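Local coordinates for uncharacterized protein (Treponema denticola ATCC 35404, PDB 6R9N) that probably acts as an iron and oxygen sensor for bacterial chemotaxis, holding a peroxide on a diiron centre within a metallo-beta-lactamase-like fold, at residues E193-V197 / R198-S202; E232-N235 / N236-W240; I100-S104 / L105-F109; K187-P190 / L191-G194. All coordinates share one frame; numbering follows the deposited sequence.

Interaction 1. Residues E193-V197 / R198-S202; sequences EGFHV and RYMAS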
loop_
_atom_site.group_PDB
_atom_site.type_symbol
_atom_site.label_atom_id
_atom_site.label_comp_id
_atom_site.label_asym_id
_atom_site.label_seq_id
_atom_site.Cartn_x
_atom_site.Cartn_y
_atom_site.Cartn_z
ATOM N N GLU A 193 6.091 16.685 -8.867
ATOM C CA GLU A 193 7.521 16.437 -8.692
ATOM C C GLU A 193 7.824 15.788 -7.339
ATOM O O GLU A 193 8.454 14.722 -7.274
ATOM C CB GLU A 193 8.294 17.745 -8.849
ATOM C CG GLU A 193 9.804 17.545 -8.919
ATOM C CD GLU A 193 10.549 18.860 -9.029
ATOM O OE1 GLU A 193 11.649 18.872 -9.630
ATOM O OE2 GLU A 193 10.021 19.879 -8.527
ATOM N N GLY A 194 7.367 16.407 -6.250
ATOM C CA GLY A 194 7.613 15.846 -4.933
ATOM C C GLY A 194 7.090 14.429 -4.802
ATOM O O GLY A 194 7.765 13.555 -4.252
ATOM N N PHE A 195 5.883 14.179 -5.315
ATOM C CA PHE A 195 5.300 12.843 -5.220
ATOM C C PHE A 195 6.154 11.806 -5.948
ATOM O O PHE A 195 6.432 10.727 -5.408
ATOM C CB PHE A 195 3.874 12.859 -5.764
ATOM C CG PHE A 195 3.179 11.536 -5.673
ATOM C CD1 PHE A 195 2.581 11.136 -4.486
ATOM C CD2 PHE A 195 3.115 10.695 -6.777
ATOM C CE1 PHE A 195 1.919 9.921 -4.400
ATOM C CE2 PHE A 195 2.487 9.462 -6.691
ATOM C CZ PHE A 195 1.882 9.076 -5.505
ATOM N N HIS A 196 6.586 12.102 -7.182
ATOM C CA HIS A 196 7.349 11.092 -7.915
ATOM C C HIS A 196 8.754 10.926 -7.338
ATOM O O HIS A 196 9.272 9.801 -7.245
ATOM C CB HIS A 196 7.380 11.427 -9.409
ATOM C CG HIS A 196 6.070 11.188 -10.102
ATOM N ND1 HIS A 196 5.021 12.079 -10.039
ATOM C CD2 HIS A 196 5.629 10.143 -10.845
ATOM C CE1 HIS A 196 3.999 11.607 -10.733
ATOM N NE2 HIS A 196 4.339 10.430 -11.227
ATOM N N VAL A 197 9.376 12.028 -6.912
ATOM C CA VAL A 197 10.705 11.935 -6.315
ATOM C C VAL A 197 10.679 11.042 -5.079
ATOM O O VAL A 197 11.610 10.261 -4.842
ATOM C CB VAL A 197 11.244 13.341 -5.974
ATOM C CG1 VAL A 197 12.391 13.249 -4.963
ATOM C CG2 VAL A 197 11.687 14.061 -7.233
ATOM N N ARG A 198 9.611 11.133 -4.274
ATOM C CA ARG A 198 9.591 10.449 -2.983
ATOM C C ARG A 198 8.943 9.070 -3.032
ATOM O O ARG A 198 9.389 8.169 -2.312
ATOM C CB ARG A 198 8.884 11.316 -1.938
ATOM C CG ARG A 198 8.767 10.679 -0.532
ATOM C CD ARG A 198 10.149 10.408 0.158
ATOM N NE ARG A 198 9.943 9.762 1.460
ATOM C CZ ARG A 198 9.787 8.446 1.617
ATOM N NH1 ARG A 198 9.843 7.631 0.557
ATOM N NH2 ARG A 198 9.575 7.941 2.824
ATOM N N TYR A 199 7.924 8.862 -3.870
ATOM C CA TYR A 199 7.164 7.609 -3.864
ATOM C C TYR A 199 7.612 6.592 -4.916
ATOM O O TYR A 199 7.420 5.392 -4.712
ATOM C CB TYR A 199 5.665 7.880 -4.070
ATOM C CG TYR A 199 4.932 8.606 -2.958
ATOM C CD1 TYR A 199 5.210 9.938 -2.655
ATOM C CD2 TYR A 199 3.916 7.969 -2.242
ATOM C CE1 TYR A 199 4.509 10.612 -1.648
ATOM C CE2 TYR A 199 3.209 8.626 -1.243
ATOM C CZ TYR A 199 3.510 9.948 -0.953
ATOM O OH TYR A 199 2.798 10.599 0.030
ATOM N N MET A 200 8.161 7.009 -6.051
ATOM C CA MET A 200 8.747 6.039 -6.980
ATOM C C MET A 200 10.080 5.504 -6.441
ATOM O O MET A 200 10.911 6.269 -5.944
ATOM C CB MET A 200 8.964 6.686 -8.350
ATOM C CG MET A 200 7.740 7.432 -8.915
ATOM S SD MET A 200 6.428 6.274 -9.448
ATOM C CE MET A 200 4.978 6.949 -8.650
ATOM N N ALA A 201 10.313 4.186 -6.593
ATOM C CA ALA A 201 11.371 3.523 -5.821
ATOM C C ALA A 201 12.782 3.866 -6.295
ATOM O O ALA A 201 13.703 3.908 -5.467
ATOM C CB ALA A 201 11.216 2.004 -5.835
ATOM N N SER A 202 12.983 4.084 -7.601
ATOM C CA SER A 202 14.325 4.296 -8.149
ATOM C C SER A 202 14.237 4.680 -9.623
ATOM O O SER A 202 13.273 4.345 -10.321
ATOM C CB SER A 202 15.192 3.038 -8.004
ATOM O OG SER A 202 14.681 1.993 -8.834
#

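Interaction 2. Residues E232-N235 / N236-W240; sequences EQVN and NFLNW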
loop_
_atom_site.group_PDB
_atom_site.type_symbol
_atom_site.label_atom_id
_atom_site.label_comp_id
_atom_site.label_asym_id
_atom_site.label_seq_id
_atom_site.Cartn_x
_atom_site.Cartn_y
_atom_site.Cartn_z
ATOM N N GLU A 232 1.240 15.915 -26.997
ATOM C CA GLU A 232 2.626 16.199 -26.659
ATOM C C GLU A 232 2.902 16.065 -25.168
ATOM O O GLU A 232 4.060 15.920 -24.773
ATOM C CB GLU A 232 2.988 17.605 -27.135
ATOM C CG GLU A 232 2.362 18.711 -26.299
ATOM C CD GLU A 232 0.899 19.001 -26.673
ATOM O OE1 GLU A 232 0.531 18.801 -27.858
ATOM O OE2 GLU A 232 0.122 19.431 -25.780
ATOM N N GLN A 233 1.879 16.143 -24.323
ATOM C CA GLN A 233 2.139 16.032 -22.895
ATOM C C GLN A 233 2.461 14.600 -22.473
ATOM O O GLN A 233 3.135 14.417 -21.453
ATOM C CB GLN A 233 0.952 16.590 -22.092
ATOM C CG GLN A 233 0.685 18.096 -22.270
ATOM C CD GLN A 233 1.886 18.986 -21.950
ATOM O OE1 GLN A 233 2.908 18.528 -21.460
ATOM N NE2 GLN A 233 1.760 20.270 -22.240
ATOM N N VAL A 234 2.009 13.592 -23.235
ATOM C CA VAL A 234 2.468 12.220 -23.014
ATOM C C VAL A 234 3.976 12.138 -23.176
ATOM O O VAL A 234 4.684 11.633 -22.300
ATOM C CB VAL A 234 1.772 11.242 -23.978
ATOM C CG1 VAL A 234 2.439 9.860 -23.862
ATOM C CG2 VAL A 234 0.256 11.177 -23.725
ATOM N N ASN A 235 4.485 12.626 -24.312
ATOM C CA ASN A 235 5.927 12.687 -24.531
ATOM C C ASN A 235 6.616 13.490 -23.441
ATOM O O ASN A 235 7.677 13.099 -22.945
ATOM C CB ASN A 235 6.233 13.292 -25.897
ATOM C CG ASN A 235 6.173 12.273 -27.001
ATOM O OD1 ASN A 235 6.336 11.074 -26.760
ATOM N ND2 ASN A 235 5.918 12.737 -28.226
ATOM N N ASN A 236 6.047 14.639 -23.088
ATOM C CA ASN A 236 6.668 15.479 -22.074
ATOM C C ASN A 236 6.797 14.720 -20.762
ATOM O O ASN A 236 7.871 14.681 -20.160
ATOM C CB ASN A 236 5.847 16.750 -21.876
ATOM C CG ASN A 236 6.114 17.793 -22.943
ATOM O OD1 ASN A 236 7.087 17.701 -23.694
ATOM N ND2 ASN A 236 5.264 18.807 -22.997
ATOM N N PHE A 237 5.715 14.074 -20.327
ATOM C CA PHE A 237 5.761 13.345 -19.067
ATOM C C PHE A 237 6.766 12.198 -19.132
ATOM O O PHE A 237 7.614 12.042 -18.242
ATOM C CB PHE A 237 4.372 12.818 -18.699
ATOM C CG PHE A 237 4.396 11.947 -17.485
ATOM C CD1 PHE A 237 4.518 12.513 -16.223
ATOM C CD2 PHE A 237 4.390 10.577 -17.601
ATOM C CE1 PHE A 237 4.577 11.719 -15.107
ATOM C CE2 PHE A 237 4.458 9.781 -16.487
ATOM C CZ PHE A 237 4.550 10.354 -15.232
ATOM N N LEU A 238 6.689 11.386 -20.187
ATOM C CA LEU A 238 7.592 10.243 -20.306
ATOM C C LEU A 238 9.052 10.683 -20.322
ATOM O O LEU A 238 9.900 10.057 -19.669
ATOM C CB LEU A 238 7.262 9.442 -21.564
ATOM C CG LEU A 238 5.866 8.829 -21.577
ATOM C CD1 LEU A 238 5.620 7.981 -22.823
ATOM C CD2 LEU A 238 5.672 8.016 -20.314
ATOM N N ASN A 239 9.369 11.762 -21.049
ATOM C CA ASN A 239 10.754 12.231 -21.090
ATOM C C ASN A 239 11.223 12.657 -19.707
ATOM O O ASN A 239 12.327 12.294 -19.274
ATOM C CB ASN A 239 10.901 13.394 -22.078
ATOM C CG ASN A 239 10.726 12.961 -23.521
ATOM O OD1 ASN A 239 10.789 11.765 -23.844
ATOM N ND2 ASN A 239 10.500 13.933 -24.405
ATOM N N TRP A 240 10.376 13.395 -18.983
ATOM C CA TRP A 240 10.731 13.848 -17.642
ATOM C C TRP A 240 10.940 12.666 -16.694
ATOM O O TRP A 240 11.913 12.630 -15.929
ATOM C CB TRP A 240 9.648 14.787 -17.121
ATOM C CG TRP A 240 9.764 15.111 -15.671
ATOM C CD1 TRP A 240 10.574 16.051 -15.100
ATOM C CD2 TRP A 240 9.027 14.512 -14.599
ATOM N NE1 TRP A 240 10.388 16.074 -13.735
ATOM C CE2 TRP A 240 9.445 15.138 -13.403
ATOM C CE3 TRP A 240 8.052 13.509 -14.534
ATOM C CZ2 TRP A 240 8.917 14.799 -12.163
ATOM C CZ3 TRP A 240 7.534 13.168 -13.303
ATOM C CH2 TRP A 240 7.969 13.809 -12.131
#

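Interaction 3. Residues I100-S104 / L105-F109; sequences IYISS and LWVRF. With PER (peroxide ion), chain J.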
loop_
_atom_site.group_PDB
_atom_site.type_symbol
_atom_site.label_atom_id
_atom_site.label_comp_id
_atom_site.label_asym_id
_atom_site.label_seq_id
_atom_site.Cartn_x
_atom_site.Cartn_y
_atom_site.Cartn_z
ATOM N N ILE A 100 -12.884 -8.908 -9.664
ATOM C CA ILE A 100 -11.950 -7.846 -9.317
ATOM C C ILE A 100 -10.544 -8.266 -9.722
ATOM O O ILE A 100 -10.016 -9.273 -9.231
ATOM C CB ILE A 100 -12.014 -7.510 -7.824
ATOM C CG1 ILE A 100 -13.383 -6.929 -7.499
ATOM C CG2 ILE A 100 -10.934 -6.519 -7.468
ATOM C CD1 ILE A 100 -13.521 -6.515 -6.076
ATOM N N TYR A 101 -9.923 -7.469 -10.585
ATOM C CA TYR A 101 -8.567 -7.743 -11.029
ATOM C C TYR A 101 -7.597 -6.975 -10.148
ATOM O O TYR A 101 -7.720 -5.752 -9.986
ATOM C CB TYR A 101 -8.374 -7.343 -12.487
ATOM C CG TYR A 101 -8.978 -8.295 -13.517
ATOM C CD1 TYR A 101 -10.350 -8.527 -13.565
ATOM C CD2 TYR A 101 -8.168 -8.938 -14.454
ATOM C CE1 TYR A 101 -10.910 -9.395 -14.529
ATOM C CE2 TYR A 101 -8.704 -9.799 -15.414
ATOM C CZ TYR A 101 -10.076 -10.026 -15.453
ATOM O OH TYR A 101 -10.608 -10.893 -16.410
ATOM N N ILE A 102 -6.635 -7.699 -9.584
ATOM C CA ILE A 102 -5.617 -7.097 -8.741
ATOM C C ILE A 102 -4.401 -8.001 -8.791
ATOM O O ILE A 102 -4.514 -9.202 -9.058
ATOM C CB ILE A 102 -6.146 -6.898 -7.298
ATOM C CG1 ILE A 102 -5.216 -5.955 -6.516
ATOM C CG2 ILE A 102 -6.344 -8.254 -6.619
ATOM C CD1 ILE A 102 -5.822 -5.403 -5.264
ATOM N N SER A 103 -3.232 -7.417 -8.571
ATOM C CA SER A 103 -2.006 -8.198 -8.477
ATOM C C SER A 103 -2.165 -9.391 -7.549
ATOM O O SER A 103 -2.751 -9.288 -6.469
ATOM C CB SER A 103 -0.862 -7.326 -7.969
ATOM O OG SER A 103 0.297 -8.129 -7.815
ATOM N N SER A 104 -1.620 -10.531 -7.975
ATOM C CA SER A 104 -1.580 -11.699 -7.099
ATOM C C SER A 104 -0.868 -11.411 -5.774
ATOM O O SER A 104 -1.100 -12.126 -4.801
ATOM C CB SER A 104 -0.927 -12.877 -7.820
ATOM O OG SER A 104 0.447 -12.637 -8.029
ATOM N N LEU A 105 -0.047 -10.355 -5.698
ATOM C CA LEU A 105 0.589 -9.999 -4.425
ATOM C C LEU A 105 -0.427 -9.677 -3.340
ATOM O O LEU A 105 -0.117 -9.814 -2.149
ATOM C CB LEU A 105 1.527 -8.799 -4.592
ATOM C CG LEU A 105 2.993 -9.029 -4.927
ATOM C CD1 LEU A 105 3.099 -9.657 -6.288
ATOM C CD2 LEU A 105 3.787 -7.720 -4.867
ATOM N N TRP A 106 -1.626 -9.224 -3.715
ATOM C CA TRP A 106 -2.577 -8.682 -2.750
ATOM C C TRP A 106 -3.822 -9.533 -2.546
ATOM O O TRP A 106 -4.540 -9.318 -1.562
ATOM C CB TRP A 106 -3.018 -7.268 -3.185
ATOM C CG TRP A 106 -1.853 -6.366 -3.461
ATOM C CD1 TRP A 106 -1.559 -5.719 -4.635
ATOM C CD2 TRP A 106 -0.799 -6.046 -2.554
ATOM N NE1 TRP A 106 -0.385 -5.007 -4.503
ATOM C CE2 TRP A 106 0.098 -5.190 -3.235
ATOM C CE3 TRP A 106 -0.519 -6.399 -1.226
ATOM C CZ2 TRP A 106 1.250 -4.684 -2.627
ATOM C CZ3 TRP A 106 0.624 -5.902 -0.638
ATOM C CH2 TRP A 106 1.499 -5.060 -1.338
ATOM N N VAL A 107 -4.097 -10.476 -3.450
ATOM C CA VAL A 107 -5.314 -11.279 -3.347
ATOM C C VAL A 107 -5.423 -11.950 -1.986
ATOM O O VAL A 107 -6.490 -11.936 -1.348
ATOM C CB VAL A 107 -5.375 -12.312 -4.481
ATOM C CG1 VAL A 107 -6.488 -13.286 -4.215
ATOM C CG2 VAL A 107 -5.596 -11.630 -5.800
ATOM N N ARG A 108 -4.305 -12.481 -1.484
ATOM C CA ARG A 108 -4.441 -13.263 -0.259
ATOM C C ARG A 108 -4.589 -12.400 0.966
ATOM O O ARG A 108 -4.310 -12.936 2.058
ATOM C CB ARG A 108 -3.240 -14.196 -0.124
ATOM C CG ARG A 108 -3.509 -15.650 -0.509
ATOM C CD ARG A 108 -2.224 -16.445 -0.555
ATOM N NE ARG A 108 -2.059 -17.251 0.649
ATOM N NH1 ARG A 108 0.151 -16.717 0.892
ATOM N NH2 ARG A 108 -0.852 -18.109 2.402
ATOM N N PHE A 109 -4.997 -11.143 0.795
ATOM C CA PHE A 109 -5.288 -10.237 1.896
ATOM C C PHE A 109 -6.678 -9.624 1.679
ATOM O O PHE A 109 -7.428 -9.987 0.757
ATOM C CB PHE A 109 -4.233 -9.121 2.029
ATOM C CG PHE A 109 -2.810 -9.612 2.176
ATOM C CD1 PHE A 109 -2.028 -9.878 1.059
ATOM C CD2 PHE A 109 -2.244 -9.781 3.433
ATOM C CE1 PHE A 109 -0.707 -10.314 1.187
ATOM C CE2 PHE A 109 -0.922 -10.223 3.578
ATOM C CZ PHE A 109 -0.150 -10.489 2.450
HETATM O O1 PER J . 1.567 -7.342 3.822
HETATM O O2 PER J . 1.972 -6.536 2.658
#

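Interaction 4. Residues K187-P190 / L191-G194; sequences KHLP and LIEG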
loop_
_atom_site.group_PDB
_atom_site.type_symbol
_atom_site.label_atom_id
_atom_site.label_comp_id
_atom_site.label_asym_id
_atom_site.label_seq_id
_atom_site.Cartn_x
_atom_site.Cartn_y
_atom_site.Cartn_z
ATOM N N LYS A 187 3.856 24.246 -15.709
ATOM C CA LYS A 187 2.959 24.626 -14.622
ATOM C C LYS A 187 2.483 23.406 -13.842
ATOM O O LYS A 187 2.157 23.511 -12.652
ATOM C CB LYS A 187 1.752 25.392 -15.166
ATOM C CG LYS A 187 1.911 26.900 -15.210
ATOM C CD LYS A 187 0.558 27.607 -15.105
ATOM C CE LYS A 187 0.643 29.047 -15.605
ATOM N NZ LYS A 187 -0.432 29.362 -16.596
ATOM N N HIS A 188 2.412 22.249 -14.503
ATOM C CA HIS A 188 1.981 21.025 -13.838
ATOM C C HIS A 188 3.075 20.413 -12.978
ATOM O O HIS A 188 2.772 19.782 -11.962
ATOM C CB HIS A 188 1.531 20.008 -14.877
ATOM C CG HIS A 188 0.686 18.911 -14.318
ATOM N ND1 HIS A 188 -0.577 19.133 -13.810
ATOM C CD2 HIS A 188 0.913 17.582 -14.202
ATOM C CE1 HIS A 188 -1.093 17.985 -13.408
ATOM N NE2 HIS A 188 -0.209 17.030 -13.636
ATOM N N LEU A 189 4.336 20.594 -13.361
ATOM C CA LEU A 189 5.444 19.919 -12.687
ATOM C C LEU A 189 5.435 20.077 -11.173
ATOM O O LEU A 189 5.667 19.070 -10.480
ATOM C CB LEU A 189 6.779 20.406 -13.265
ATOM C CG LEU A 189 7.945 19.417 -13.369
ATOM C CD1 LEU A 189 7.478 18.018 -13.699
ATOM C CD2 LEU A 189 8.918 19.894 -14.439
ATOM N N PRO A 190 5.201 21.262 -10.596
ATOM C CA PRO A 190 5.195 21.360 -9.125
ATOM C C PRO A 190 4.134 20.501 -8.461
ATOM O O PRO A 190 4.228 20.260 -7.257
ATOM C CB PRO A 190 4.934 22.852 -8.860
ATOM C CG PRO A 190 5.244 23.544 -10.145
ATOM C CD PRO A 190 4.887 22.559 -11.219
ATOM N N LEU A 191 3.102 20.074 -9.193
ATOM C CA LEU A 191 2.063 19.229 -8.615
ATOM C C LEU A 191 2.453 17.752 -8.569
ATOM O O LEU A 191 1.864 16.984 -7.798
ATOM C CB LEU A 191 0.760 19.419 -9.399
ATOM C CG LEU A 191 0.334 20.868 -9.643
ATOM C CD1 LEU A 191 -1.039 20.907 -10.290
ATOM C CD2 LEU A 191 0.345 21.679 -8.353
ATOM N N ILE A 192 3.450 17.348 -9.346
ATOM C CA ILE A 192 3.818 15.945 -9.466
ATOM C C ILE A 192 5.247 15.665 -9.026
ATOM O O ILE A 192 5.597 14.493 -8.833
ATOM C CB ILE A 192 3.598 15.432 -10.911
ATOM C CG1 ILE A 192 4.693 15.962 -11.844
ATOM C CG2 ILE A 192 2.197 15.827 -11.412
ATOM C CD1 ILE A 192 4.647 15.382 -13.282
ATOM N N GLU A 193 6.091 16.685 -8.867
ATOM C CA GLU A 193 7.521 16.437 -8.692
ATOM C C GLU A 193 7.824 15.788 -7.339
ATOM O O GLU A 193 8.454 14.722 -7.274
ATOM C CB GLU A 193 8.294 17.745 -8.849
ATOM C CG GLU A 193 9.804 17.545 -8.919
ATOM C CD GLU A 193 10.549 18.860 -9.029
ATOM O OE1 GLU A 193 11.649 18.872 -9.630
ATOM O OE2 GLU A 193 10.021 19.879 -8.527
ATOM N N GLY A 194 7.367 16.407 -6.250
ATOM C CA GLY A 194 7.613 15.846 -4.933
ATOM C C GLY A 194 7.090 14.429 -4.802
ATOM O O GLY A 194 7.765 13.555 -4.252
HETATM O O HOH W 1 5.840 18.769 -5.330
#

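Interaction 1. Residues E193-V197 / R198-S202
Three successive i to i+4 bonds join residues 193-197 to 198-202 at the C-terminal end of helix 185-199. Arg198 N donates to Gly194 O (3.0 Å) and Tyr199 N to Phe195 O (2.8 Å). The last, Met200 N to His196 O, is longer at 3.2 Å, and Met200 itself leaves helical phi/psi, which places the helix end here.

The side chains of Phe195 and Tyr199, one turn apart, meet as a face-to-face stack with centroids 4.1 Å apart and planes inclined by 26°. Phe195 CE1 sits over the centre of the tyrosine ring, whereas Tyr199 CG lies nearer the rim of the phenylalanine face; Tyr199 CB adds a CH-pi contact to that ring. Phe195 carries CG opposite its backbone N (chi1 -178°), which leans the ring forward along the helix side, toward Tyr199 in the next turn. Met200 bends back toward the preceding turn: its chain runs alongside His196 and brings CE to 4.0 Å from Phe195 CE2 and 3.9 Å from His196 CD2. The imidazole is fixed at both nitrogens, ND1 to Ile192 O one turn back and NE2 to Gly169 N.

Phe195 also touches the bound peroxide. Tyr199 OH bonds Leu105 O of the second subunit, while Arg198 forms a salt bridge with Asp126 of that subunit. The aromatic stack thus presents carbon rather than polar groups to the peroxide through Phe195, and its partner ring is held in turn by a hydroxyl that reaches across the dimer interface.

Interaction 2. Residues E232-N235 / N236-W240
Two amide groups, those of Gln233 and Asn236, meet about a turn apart on helix 232-242 with their planes 62° from each other. Asn236 ND2 donates to Gln233 OE1 over 2.8 Å, a nearly straight bond at 165°. The acceptor lies close to the asparagine amide plane, but the donor stands above the plane of the glutamine carbonyl, well away from a lone-pair direction. Gln233 reaches this position by bending at chi2 (-56°), which turns OE1 toward Asn236. Both residues also pack on Phe185 of helix 185-199. Of the larger flat groups, the Phe237 ring meets Tyr229, and Trp240 meets His196 edge-to-face.

Beneath the side chains the helix is regular. Phe237 N donates to Gln233 O at 2.8 Å; Leu238 N to Val234 O and Asn239 N to Asn235 O are each 2.9 Å long. Val234 and Leu238 run side by side in the same direction, CG1 of the first 3.8 Å from CD1 of the second, and both rest on Ile221 of strand 220-222.

The helix is therefore two-sided in its chemistry: apolar branches and rings turn to the strand and the neighbouring helix, while the exposed Asn235 and Asn239 lie on its outer surface. The amide-to-amide bond gives the buried Gln233 oxygen a neutral donor, though one reaching it off the lone-pair direction.

Interaction 3. Residues I100-S104 / L105-F109
An N-capped turn joins strand 99-103 to the short, weakly bonded helix 104-107, with Ser103 as the cap. Ser103 OG accepts from Leu105 N (3.1 Å, N-H...O angle 161°), while the carbonyl oxygen of the same serine receives Trp106 N at 3.0 Å. That second donor arrives well above the carbonyl plane. With OG placed trans to the backbone N (chi1 177°), the hydroxyl reaches forward over the first turn; it also lies 3.5 Å from Leu105 CB.

Ile102, one residue before the cap, meets the helix with two branches. CD1 packs against Trp106 CB at 4.0 Å, the two side chains crossing at about a right angle, and CG2 slides past Val107 CG2 at 3.6 Å. Ser103 CB touches the pyrrole part of the indole, 3.8 Å from Trp106 CD1. On the far rim, Trp106 CZ3 comes within 3.6 Å of peroxide O2, which lies at the ring edge and in its plane. Phe109 adds carbon from CE2, 3.8 Å from peroxide O1.

The indole NE1 bonds Gly151 O, which helps fix the ring's rotation, and Trp106 also packs on Asp82 and meets the ring of His148, both of the second subunit. Those two residues are iron ligands, so this peroxide belongs to the neighbour's diiron centre, and the turn after strand 99-103 supplies part of its wall. It is a diiron-peroxide pocket shared across a dimer interface, built on a strand-to-helix turn of the metallo-beta-lactamase-like fold.

Interaction 4. Residues K187-P190 / L191-G194
His188, Leu189, Leu191 and Ile192 make the main side-chain contacts at a proline kink in helix 185-199. Ile192 CG2 touches the imidazole of His188 3.5 Å from NE2, and Leu191 CD1 approaches the other nitrogen, ND1, at 4.0 Å; each of these aliphatic chains crosses the histidine side chain at about a right angle. On another side of the turn Leu189 CD1 lies 3.9 Å from Ile192 CD1. Ile192 holds CG1 between its backbone N and carbonyl carbon (chi1 75°), a torsion that directs CG2 to His188 and the CG1-CD1 arm to Leu189.

The backbone is irregular at this point. Pro190 has no N-H to give to the preceding turn, and the next amides bond closer along the chain: Leu191 N donates to His188 O at 2.8 Å and Ile192 N to Leu189 O at 3.0 Å, both i to i+3 and both from above the carbonyl plane. Leu189 O also receives a weak bond from Glu193 N.

Further out, His188 sets its ring almost perpendicular to that of Tyr229. Ala171 underlies His188, Leu191 and Ile192, and Trp240 of helix 232-242 packs on both Leu189 and Ile192. Leu191 has a backbone bond to Val172, tying the kinked turn to the neighbouring loop. On the exposed side the i to i+4 link is opened by a water molecule, which donates to Pro190 O at 2.9 Å and accepts from Gly194 N at 3.0 Å.

In the fold
Interactions 1 and 4 share helix 185-199 and overlap at Glu193 and Gly194, yet their chemistry differs. Interaction 4 is a kinked, partly solvated turn, about 12 Å from the peroxide at the Ile192 side chain, while interaction 1 carries the aromatic end of the helix to the ligand and the second subunit. Interaction 2, on helix 232-242, touches both through the rings of Trp240 and Phe237, with Trp240 CH2 3.7 Å from His196 CB, and is polar on its exposed side. Interaction 3 is the buried one, with its centre 24 to 31 Å from the others; like interaction 1 it serves the dimer interface, but it lines the diiron centre of the neighbouring chain.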